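Local coordinates for protein chorismate mutase (Paraburkholderia phymatum, PDB 5TS9) that probably catalyses the rearrangement of chorismate to prephenate, as an all-helical chorismate mutase of the type II family, at residues V43-I53 / S75-Y86. Residues are numbered along the deposited sequence; the frame is centred on the assembly and turned at random. Where two conformers were deposited one is given.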
loop_
_atom_site.group_PDB
_atom_site.type_symbol
_atom_site.label_atom_id
_atom_site.label_comp_id
_atom_site.label_asym_id
_atom_site.label_seq_id
_atom_site.Cartn_x
_atom_site.Cartn_y
_atom_site.Cartn_z
ATOM N N VAL A 43 -6.868 2.583 11.537
ATOM C CA VAL A 43 -5.616 1.999 11.053
ATOM C C VAL A 43 -4.494 3.025 11.122
ATOM O O VAL A 43 -3.405 2.749 11.637
ATOM C CB VAL A 43 -5.786 1.469 9.624
ATOM C CG1 VAL A 43 -4.420 1.046 9.022
ATOM C CG2 VAL A 43 -6.779 0.332 9.604
ATOM N N TYR A 44 -4.746 4.221 10.589
ATOM C CA TYR A 44 -3.717 5.245 10.493
ATOM C C TYR A 44 -3.595 6.015 11.802
ATOM O O TYR A 44 -4.596 6.396 12.411
ATOM C CB TYR A 44 -4.039 6.205 9.345
ATOM C CG TYR A 44 -3.098 7.387 9.257
ATOM C CD1 TYR A 44 -1.741 7.209 9.006
ATOM C CD2 TYR A 44 -3.566 8.675 9.423
ATOM C CE1 TYR A 44 -0.881 8.291 8.930
ATOM C CE2 TYR A 44 -2.718 9.757 9.351
ATOM C CZ TYR A 44 -1.382 9.559 9.097
ATOM O OH TYR A 44 -0.557 10.654 9.019
ATOM N N ASP A 45 -2.354 6.239 12.236
ATOM C CA ASP A 45 -2.049 7.085 13.400
ATOM C C ASP A 45 -0.788 7.861 13.038
ATOM O O ASP A 45 0.323 7.335 13.157
ATOM C CB ASP A 45 -1.855 6.258 14.671
ATOM C CG ASP A 45 -1.426 7.102 15.880
ATOM O OD1 ASP A 45 -1.298 8.345 15.778
ATOM O OD2 ASP A 45 -1.222 6.502 16.957
ATOM N N GLY A 46 -0.969 9.113 12.620
ATOM C CA GLY A 46 0.154 9.884 12.114
ATOM C C GLY A 46 1.279 10.031 13.118
ATOM O O GLY A 46 2.455 9.909 12.765
ATOM N N GLN A 47 0.939 10.299 14.378
ATOM C CA GLN A 47 1.981 10.535 15.376
ATOM C C GLN A 47 2.780 9.260 15.620
ATOM O O GLN A 47 4.012 9.256 15.505
ATOM C CB GLN A 47 1.367 11.068 16.673
ATOM N N ARG A 48 2.090 8.150 15.892
ATOM C CA ARG A 48 2.794 6.893 16.129
ATOM C C ARG A 48 3.627 6.467 14.922
ATOM O O ARG A 48 4.764 6.014 15.086
ATOM C CB ARG A 48 1.804 5.794 16.503
ATOM N N GLU A 49 3.088 6.592 13.695
ATOM C CA GLU A 49 3.872 6.218 12.522
ATOM C C GLU A 49 5.127 7.080 12.389
ATOM O O GLU A 49 6.179 6.596 11.956
ATOM C CB GLU A 49 3.016 6.306 11.257
ATOM C CG GLU A 49 2.016 5.159 11.110
ATOM C CD GLU A 49 1.067 5.336 9.934
ATOM O OE1 GLU A 49 1.499 5.815 8.862
ATOM O OE2 GLU A 49 -0.124 4.996 10.087
ATOM N N ALA A 50 5.043 8.355 12.752
ATOM C CA ALA A 50 6.211 9.208 12.575
ATOM C C ALA A 50 7.309 8.843 13.567
ATOM O O ALA A 50 8.502 8.896 13.223
ATOM C CB ALA A 50 5.808 10.674 12.699
ATOM N N GLN A 51 6.919 8.411 14.772
ATOM C CA GLN A 51 7.888 7.970 15.769
ATOM C C GLN A 51 8.523 6.645 15.372
ATOM O O GLN A 51 9.721 6.437 15.594
ATOM C CB GLN A 51 7.218 7.853 17.133
ATOM C CG GLN A 51 8.211 7.751 18.260
ATOM C CD GLN A 51 9.048 9.007 18.373
ATOM O OE1 GLN A 51 8.529 10.079 18.684
ATOM N NE2 GLN A 51 10.343 8.887 18.098
ATOM N N VAL A 52 7.728 5.738 14.795
ATOM C CA VAL A 52 8.268 4.498 14.238
ATOM C C VAL A 52 9.358 4.811 13.225
ATOM O O VAL A 52 10.448 4.228 13.247
ATOM C CB VAL A 52 7.145 3.666 13.591
ATOM C CG1 VAL A 52 7.737 2.491 12.819
ATOM C CG2 VAL A 52 6.138 3.195 14.641
ATOM N N ILE A 53 9.074 5.731 12.310
ATOM C CA ILE A 53 10.036 5.996 11.250
ATOM C C ILE A 53 11.247 6.748 11.797
ATOM O O ILE A 53 12.392 6.464 11.420
ATOM C CB ILE A 53 9.337 6.726 10.092
ATOM C CG1 ILE A 53 8.410 5.730 9.375
ATOM C CG2 ILE A 53 10.350 7.284 9.089
ATOM C CD1 ILE A 53 7.241 6.387 8.638
ATOM N N SER A 75 9.325 3.488 6.117
ATOM C CA SER A 75 8.079 3.996 5.531
ATOM C C SER A 75 7.433 2.926 4.673
ATOM O O SER A 75 6.223 2.698 4.757
ATOM C CB SER A 75 8.319 5.249 4.684
ATOM O OG SER A 75 9.067 6.231 5.389
ATOM N N ASP A 76 8.237 2.223 3.874
ATOM C CA ASP A 76 7.702 1.114 3.086
ATOM C C ASP A 76 7.110 0.027 3.975
ATOM O O ASP A 76 6.067 -0.537 3.643
ATOM C CB ASP A 76 8.795 0.538 2.178
ATOM C CG ASP A 76 9.145 1.479 1.019
ATOM O OD1 ASP A 76 8.289 2.350 0.667
ATOM O OD2 ASP A 76 10.255 1.340 0.454
ATOM N N GLN A 77 7.765 -0.282 5.100
ATOM C CA GLN A 77 7.245 -1.303 6.010
ATOM C C GLN A 77 5.909 -0.899 6.601
ATOM O O GLN A 77 5.015 -1.746 6.754
ATOM C CB GLN A 77 8.221 -1.577 7.163
ATOM C CG GLN A 77 9.605 -2.056 6.777
ATOM C CD GLN A 77 9.599 -3.084 5.666
ATOM O OE1 GLN A 77 9.227 -4.241 5.872
ATOM N NE2 GLN A 77 10.052 -2.680 4.485
ATOM N N VAL A 78 5.763 0.370 6.998
ATOM C CA VAL A 78 4.504 0.732 7.640
ATOM C C VAL A 78 3.378 0.816 6.610
ATOM O O VAL A 78 2.247 0.436 6.908
ATOM C CB VAL A 78 4.644 2.028 8.458
ATOM C CG1 VAL A 78 5.680 1.846 9.545
ATOM C CG2 VAL A 78 5.020 3.178 7.572
ATOM N N GLU A 79 3.668 1.228 5.375
ATOM C CA GLU A 79 2.627 1.247 4.342
ATOM C C GLU A 79 2.193 -0.162 3.960
ATOM O O GLU A 79 1.012 -0.404 3.704
ATOM C CB GLU A 79 3.111 1.997 3.096
ATOM C CG GLU A 79 3.358 3.475 3.314
ATOM C CD GLU A 79 2.101 4.220 3.697
ATOM O OE1 GLU A 79 1.019 3.878 3.174
ATOM O OE2 GLU A 79 2.186 5.144 4.521
ATOM N N ALA A 80 3.132 -1.109 3.881
ATOM C CA ALA A 80 2.716 -2.473 3.567
ATOM C C ALA A 80 1.846 -3.029 4.691
ATOM O O ALA A 80 0.854 -3.726 4.446
ATOM C CB ALA A 80 3.940 -3.365 3.343
ATOM N N ASN A 81 2.197 -2.700 5.928
ATOM C CA ASN A 81 1.417 -3.161 7.072
ATOM C C ASN A 81 0.000 -2.589 7.036
ATOM O O ASN A 81 -0.978 -3.312 7.252
ATOM C CB ASN A 81 2.153 -2.782 8.357
ATOM C CG ASN A 81 1.974 -3.821 9.458
ATOM O OD1 ASN A 81 0.968 -3.819 10.169
ATOM N ND2 ASN A 81 2.943 -4.712 9.592
ATOM N N LYS A 82 -0.135 -1.292 6.754
ATOM C CA LYS A 82 -1.473 -0.712 6.618
ATOM C C LYS A 82 -2.246 -1.327 5.448
ATOM O O LYS A 82 -3.454 -1.527 5.550
ATOM C CB LYS A 82 -1.379 0.810 6.468
ATOM C CG LYS A 82 -0.663 1.478 7.663
ATOM C CD LYS A 82 -0.770 3.002 7.643
ATOM C CE LYS A 82 0.020 3.579 6.487
ATOM N NZ LYS A 82 -0.044 5.097 6.524
ATOM N N GLU A 83 -1.575 -1.621 4.327
ATOM C CA GLU A 83 -2.237 -2.295 3.205
ATOM C C GLU A 83 -2.960 -3.556 3.663
ATOM O O GLU A 83 -4.119 -3.805 3.303
ATOM C CB GLU A 83 -1.199 -2.643 2.133
ATOM C CG GLU A 83 -1.729 -3.466 0.983
ATOM C CD GLU A 83 -0.702 -3.663 -0.140
ATOM O OE1 GLU A 83 -1.060 -4.249 -1.174
ATOM O OE2 GLU A 83 0.461 -3.233 0.007
ATOM N N VAL A 84 -2.276 -4.374 4.452
ATOM C CA VAL A 84 -2.895 -5.591 4.960
ATOM C C VAL A 84 -4.029 -5.240 5.921
ATOM O O VAL A 84 -5.132 -5.777 5.815
ATOM C CB VAL A 84 -1.841 -6.490 5.627
ATOM C CG1 VAL A 84 -2.495 -7.689 6.315
ATOM C CG2 VAL A 84 -0.845 -6.980 4.574
ATOM N N GLN A 85 -3.781 -4.317 6.852
ATOM C CA GLN A 85 -4.793 -3.998 7.854
ATOM C C GLN A 85 -6.080 -3.488 7.205
ATOM O O GLN A 85 -7.179 -3.907 7.580
ATOM C CB GLN A 85 -4.274 -2.959 8.849
ATOM C CG GLN A 85 -3.148 -3.418 9.749
ATOM C CD GLN A 85 -2.687 -2.305 10.669
ATOM O OE1 GLN A 85 -3.508 -1.631 11.303
ATOM N NE2 GLN A 85 -1.369 -2.105 10.756
ATOM N N TYR A 86 -5.968 -2.549 6.267
ATOM C CA TYR A 86 -7.178 -2.006 5.651
ATOM C C TYR A 86 -7.955 -3.103 4.923
ATOM O O TYR A 86 -9.189 -3.128 4.959
ATOM C CB TYR A 86 -6.834 -0.886 4.669
ATOM C CG TYR A 86 -6.539 0.463 5.280
ATOM C CD1 TYR A 86 -7.486 1.116 6.083
ATOM C CD2 TYR A 86 -5.337 1.107 5.018
ATOM C CE1 TYR A 86 -7.224 2.376 6.620
ATOM C CE2 TYR A 86 -5.055 2.350 5.549
ATOM C CZ TYR A 86 -6.010 2.991 6.351
ATOM O OH TYR A 86 -5.726 4.223 6.906
HETATM O O HOH W 1 -7.184 5.036 9.027
#
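Lys-82 reaches from helix 67-95 to Glu-49 on helix 46-59, bridging two helices of the all-alpha chorismate mutase fold; the axes of the two segments, 46-53 and 75-86, run roughly antiparallel (141°) and approach to 10.2 Å. Followed outward, Lys-82 CB and CG each lie 4.0 Å from Val-43 CG1. Lys-82 CD comes 3.2 Å from Glu-49 OE2, and CE lies next to Glu-49 OE1. A bend at chi3 (-68°) turns the chain. Lys-82 NZ meets Glu-49 OE1 at 2.9 Å, on the syn side, tilted out of the carboxylate plane. Lys-82 NZ also bonds Glu-79 OE2, from above that carboxylate, at 3.0 Å. Both acids have a second conformer; in the pair described, one ammonium bridges Glu-49 OE1 and Glu-79 OE2, 4.4 Å apart, probably offsetting their repulsion. The other oxygen of Glu-79 pairs with Arg-164 of the second subunit. Val-52 and Ile-53 pack on Val-78, and the Ile-53 tip also touches Ser-75. At the loop end, Val-43 lies over one face of Tyr-86 in a CH-pi contact: CG1 is 3.8 Å from the ring centroid, 15° off the normal. A water accepts from Tyr-44 N and lies 2.7 Å from Tyr-86 OH.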